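Local coordinates for protein copper-transporting ATPase PAA1, chloroplastic (Arabidopsis thaliana, PDB 5LBD) that transports monovalent copper across the plastid envelope into the stroma at the cost of ATP, which its nucleotide-binding N-domain, the part crystallised, serves to bind, at residues Ala34-Asn39 against Ala75-Asn80; Lys61-Thr66 against Val79-Val84. The protein carries 2 engineered substitutions. All coordinates share one frame; numbering follows the deposited sequence.

Interaction 1. Residues Ala34-Asn39 against Ala75-Asn80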
# COMPACT_ATOMS: atom_id res chain seq x y z
N ALA A 34 5.55 0.48 -0.80
CA ALA A 34 6.70 -0.19 -1.40
C ALA A 34 7.56 -0.88 -0.36
O ALA A 34 8.19 -1.89 -0.66
CB ALA A 34 7.53 0.80 -2.19
N ALA A 35 7.65 -0.34 0.86
CA ALA A 35 8.42 -1.00 1.89
C ALA A 35 7.81 -2.35 2.25
O ALA A 35 8.53 -3.33 2.49
CB ALA A 35 8.49 -0.12 3.13
N VAL A 36 6.49 -2.41 2.29
CA VAL A 36 5.81 -3.69 2.50
C VAL A 36 6.07 -4.63 1.34
O VAL A 36 6.31 -5.84 1.54
CB VAL A 36 4.30 -3.43 2.68
CG1 VAL A 36 3.52 -4.77 2.83
CG2 VAL A 36 4.05 -2.56 3.89
N GLU A 37 5.96 -4.12 0.12
CA GLU A 37 6.01 -4.90 -1.11
C GLU A 37 7.42 -5.16 -1.63
O GLU A 37 7.55 -5.81 -2.66
CB GLU A 37 5.19 -4.20 -2.21
CG GLU A 37 3.72 -4.06 -1.89
CD GLU A 37 2.99 -5.37 -1.84
OE1 GLU A 37 3.37 -6.33 -2.54
OE2 GLU A 37 2.03 -5.45 -1.06
N SER A 38 8.46 -4.75 -0.90
CA SER A 38 9.81 -4.61 -1.46
C SER A 38 10.32 -5.88 -2.13
O SER A 38 10.98 -5.80 -3.17
CB SER A 38 10.78 -4.14 -0.39
OG SER A 38 10.88 -5.07 0.66
N ASN A 39 10.06 -7.06 -1.56
CA ASN A 39 10.60 -8.28 -2.11
C ASN A 39 9.59 -9.10 -2.89
O ASN A 39 9.89 -10.25 -3.22
CB ASN A 39 11.18 -9.14 -0.99
CG ASN A 39 12.36 -8.50 -0.33
OD1 ASN A 39 13.21 -7.91 -1.00
ND2 ASN A 39 12.40 -8.56 1.00
N ALA A 75 -1.05 -7.91 2.14
CA ALA A 75 0.17 -8.02 2.90
C ALA A 75 0.21 -6.94 3.96
O ALA A 75 -0.52 -5.95 3.91
CB ALA A 75 1.41 -7.91 2.00
N VAL A 76 1.09 -7.15 4.94
CA VAL A 76 1.29 -6.22 6.04
C VAL A 76 2.74 -6.32 6.51
O VAL A 76 3.35 -7.40 6.44
CB VAL A 76 0.29 -6.51 7.19
CG1 VAL A 76 0.41 -7.92 7.66
CG2 VAL A 76 0.46 -5.52 8.36
N ALA A 77 3.29 -5.21 6.98
CA ALA A 77 4.59 -5.22 7.64
C ALA A 77 4.60 -4.01 8.56
O ALA A 77 3.74 -3.13 8.48
CB ALA A 77 5.75 -5.19 6.63
N ILE A 78 5.58 -3.97 9.45
CA ILE A 78 5.82 -2.79 10.25
C ILE A 78 6.84 -1.96 9.50
O ILE A 78 7.95 -2.42 9.23
CB ILE A 78 6.31 -3.14 11.65
CG1 ILE A 78 5.30 -4.06 12.33
CG2 ILE A 78 6.56 -1.88 12.49
CD1 ILE A 78 3.96 -3.47 12.54
N VAL A 79 6.49 -0.71 9.23
CA VAL A 79 7.40 0.21 8.56
C VAL A 79 7.52 1.44 9.43
O VAL A 79 6.52 2.09 9.72
CB VAL A 79 6.88 0.58 7.16
CG1 VAL A 79 7.86 1.50 6.44
CG2 VAL A 79 6.64 -0.65 6.36
N ASN A 80 8.74 1.73 9.87
CA ASN A 80 9.01 2.83 10.78
C ASN A 80 7.94 2.91 11.86
O ASN A 80 7.29 3.93 12.07
CB ASN A 80 9.10 4.15 10.00
CG ASN A 80 10.34 4.21 9.10
OD1 ASN A 80 11.27 3.40 9.23
ND2 ASN A 80 10.36 5.18 8.18
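V36 on helix 26-37 sets its two methyl groups down on strand 74-79 and meets A75, A77 and V79, the three residues whose CB atoms face the helix. The branches divide the work. CG1, anti to the backbone N (chi1 177°), reaches the early part of the strand and lies 3.9 Å from A75 CB, while CG2 turns to the later part, 4.2 Å from A77 CB and 4.1 Å from V79 CG2. The V36 and V79 side chains cross at about a right angle. V79 also straddles the neighbouring helical residue: A35 CB stands 3.7 Å from V79 CG1 and 3.8 Å from V79 CG2, almost equally far from both methyls. In the N-domain of this P1B-type ATPase a six-stranded antiparallel sheet is covered by helices, and here a helix is laid over two of its neighbouring strands, since V36 also touches V84 on strand 82-87. Cutting V36 back to an alanine removes both methyls and would probably open a gap between helix and strand, with A75, A77 and V79 losing their partner. The alanines at both strand positions are consistent with the close approach of the helix, the CA atoms of V36 and A77 being 5.5 Å apart. At the edge of this buried patch E37, bent at chi2 (-68°), brings OE2 to 4.0 Å from A75 CB.

Interaction 2. Residues Lys61-Thr66 against Val79-Val84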
# COMPACT_ATOMS: atom_id res chain seq x y z
N LYS A 61 12.25 1.00 5.55
CA LYS A 61 12.26 -0.44 5.44
C LYS A 61 11.29 -1.07 6.43
O LYS A 61 11.06 -0.56 7.53
CB LYS A 61 13.67 -1.01 5.68
CG LYS A 61 14.44 -1.31 4.39
CD LYS A 61 15.81 -1.98 4.66
CE LYS A 61 16.88 -0.96 5.04
NZ LYS A 61 18.30 -1.46 4.86
N ALA A 62 10.73 -2.19 6.02
CA ALA A 62 9.97 -3.03 6.92
C ALA A 62 10.88 -3.60 7.99
O ALA A 62 12.05 -3.91 7.74
CB ALA A 62 9.29 -4.16 6.13
N GLU A 63 10.33 -3.76 9.18
CA GLU A 63 11.09 -4.40 10.25
C GLU A 63 11.33 -5.85 9.89
O GLU A 63 10.46 -6.53 9.42
CB GLU A 63 10.45 -4.29 11.65
CG GLU A 63 10.30 -2.90 12.16
CD GLU A 63 9.68 -2.82 13.58
OE1 GLU A 63 9.67 -1.73 14.17
OE2 GLU A 63 9.19 -3.87 14.07
N ASP A 64 12.52 -6.34 10.20
CA ASP A 64 12.86 -7.72 9.87
C ASP A 64 11.86 -8.68 10.50
O ASP A 64 11.50 -8.55 11.68
CB ASP A 64 14.27 -8.04 10.36
CG ASP A 64 15.30 -7.10 9.78
OD1 ASP A 64 15.01 -6.43 8.77
OD2 ASP A 64 16.42 -7.06 10.34
N GLY A 65 11.39 -9.63 9.70
CA GLY A 65 10.51 -10.66 10.18
C GLY A 65 9.05 -10.28 10.36
O GLY A 65 8.27 -11.12 10.81
N THR A 66 8.65 -9.05 10.02
CA THR A 66 7.26 -8.64 10.21
C THR A 66 6.41 -8.76 8.95
O THR A 66 5.20 -8.59 9.03
CB THR A 66 7.17 -7.19 10.71
OG1 THR A 66 7.63 -6.29 9.68
CG2 THR A 66 7.99 -7.01 11.98
N VAL A 79 6.49 -0.71 9.23
CA VAL A 79 7.40 0.21 8.56
C VAL A 79 7.52 1.44 9.43
O VAL A 79 6.52 2.09 9.72
CB VAL A 79 6.88 0.58 7.16
CG1 VAL A 79 7.86 1.50 6.44
CG2 VAL A 79 6.64 -0.65 6.36
N ASN A 80 8.74 1.73 9.87
CA ASN A 80 9.01 2.83 10.78
C ASN A 80 7.94 2.91 11.86
O ASN A 80 7.29 3.93 12.07
CB ASN A 80 9.10 4.15 10.00
CG ASN A 80 10.34 4.21 9.10
OD1 ASN A 80 11.27 3.40 9.23
ND2 ASN A 80 10.36 5.18 8.18
N ASN A 81 7.74 1.78 12.54
CA ASN A 81 6.88 1.68 13.71
C ASN A 81 5.39 1.81 13.38
O ASN A 81 4.58 2.02 14.28
CB ASN A 81 7.25 2.69 14.78
CG ASN A 81 8.58 2.39 15.41
OD1 ASN A 81 9.47 3.24 15.44
ND2 ASN A 81 8.72 1.18 15.91
N LYS A 82 5.01 1.69 12.11
CA LYS A 82 3.61 1.73 11.73
C LYS A 82 3.20 0.41 11.12
O LYS A 82 3.97 -0.19 10.36
CB LYS A 82 3.35 2.87 10.73
CG LYS A 82 3.57 4.24 11.31
CD LYS A 82 3.56 5.29 10.22
CE LYS A 82 4.91 5.38 9.51
NZ LYS A 82 5.97 5.87 10.44
N ARG A 83 1.96 -0.03 11.39
CA ARG A 83 1.42 -1.22 10.74
C ARG A 83 0.85 -0.81 9.39
O ARG A 83 -0.21 -0.18 9.32
CB ARG A 83 0.32 -1.86 11.59
CG ARG A 83 0.70 -2.08 13.04
CD ARG A 83 -0.39 -2.87 13.84
NE ARG A 83 -1.67 -2.16 13.97
CZ ARG A 83 -2.69 -2.29 13.13
NH1 ARG A 83 -2.61 -3.10 12.07
NH2 ARG A 83 -3.81 -1.59 13.35
N VAL A 84 1.52 -1.20 8.31
CA VAL A 84 1.18 -0.76 6.97
C VAL A 84 0.59 -1.95 6.24
O VAL A 84 1.26 -2.98 6.11
CB VAL A 84 2.38 -0.18 6.21
CG1 VAL A 84 1.98 0.19 4.80
CG2 VAL A 84 2.93 1.02 6.93
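The beta hairpin joining strands 74-79 and 82-87 turns tightly from V79 to K82, and the loop K61-T66 lies alongside its first strand and its tip. The loop and hairpin touch at two places. Near the sheet, V79 rests its CG2 4.1 Å from A62 CA, while its other methyl, CG1, is 4.0 Å from K61 O; the loop thus covers the valine mainly with backbone atoms, A62 CB standing slightly farther off, 4.4 Å from V79 CG2. Farther out, E63 keeps CG anti to its carbonyl carbon (chi1 -62°) and extends beyond it, bringing OE1 to 3.5 Å from N81 ND2, with carboxylate and amide planes 89° apart. This is a polar approach at the surface. The hairpin tip is a type I' turn, a two-residue connection with N80 and N81 at its corners, both with positive phi, closed by reciprocal backbone hydrogen bonds between V79 and K82. K82 adds a side-chain bond, its NZ donating to N80 O at 2.9 Å. On the loop side a type II turn runs from E63 to T66, with G65 at positive phi. It is closed by the backbone bond from T66 N to E63 O, at 3.2 Å, and in the conformer modelled here T66 OG1 donates to the same oxygen. Beyond these two segments, I78 continues the link between loop and strand: its backbone hydrogen-bonds with that of E63.

From the N terminus, helix 26-37 comes first, and interaction 1 brings A35-E37, toward the C-terminal end of the helix, against strand 74-79, closing a loop that takes in helix 43-52 and strand 68-70. Interaction 2 starts inside that loop, at K61-T66, and runs on past its end to the hairpin, so the two closures overlap rather than nest. V79 and N80 belong to both, and V79 is the residue that makes contacts in each, with helix and with loop. Strand 74-79 thereby carries the helix on its face and the loop beside it, while A77 and V84 join it by a backbone bond to strand 82-87 in the same sheet.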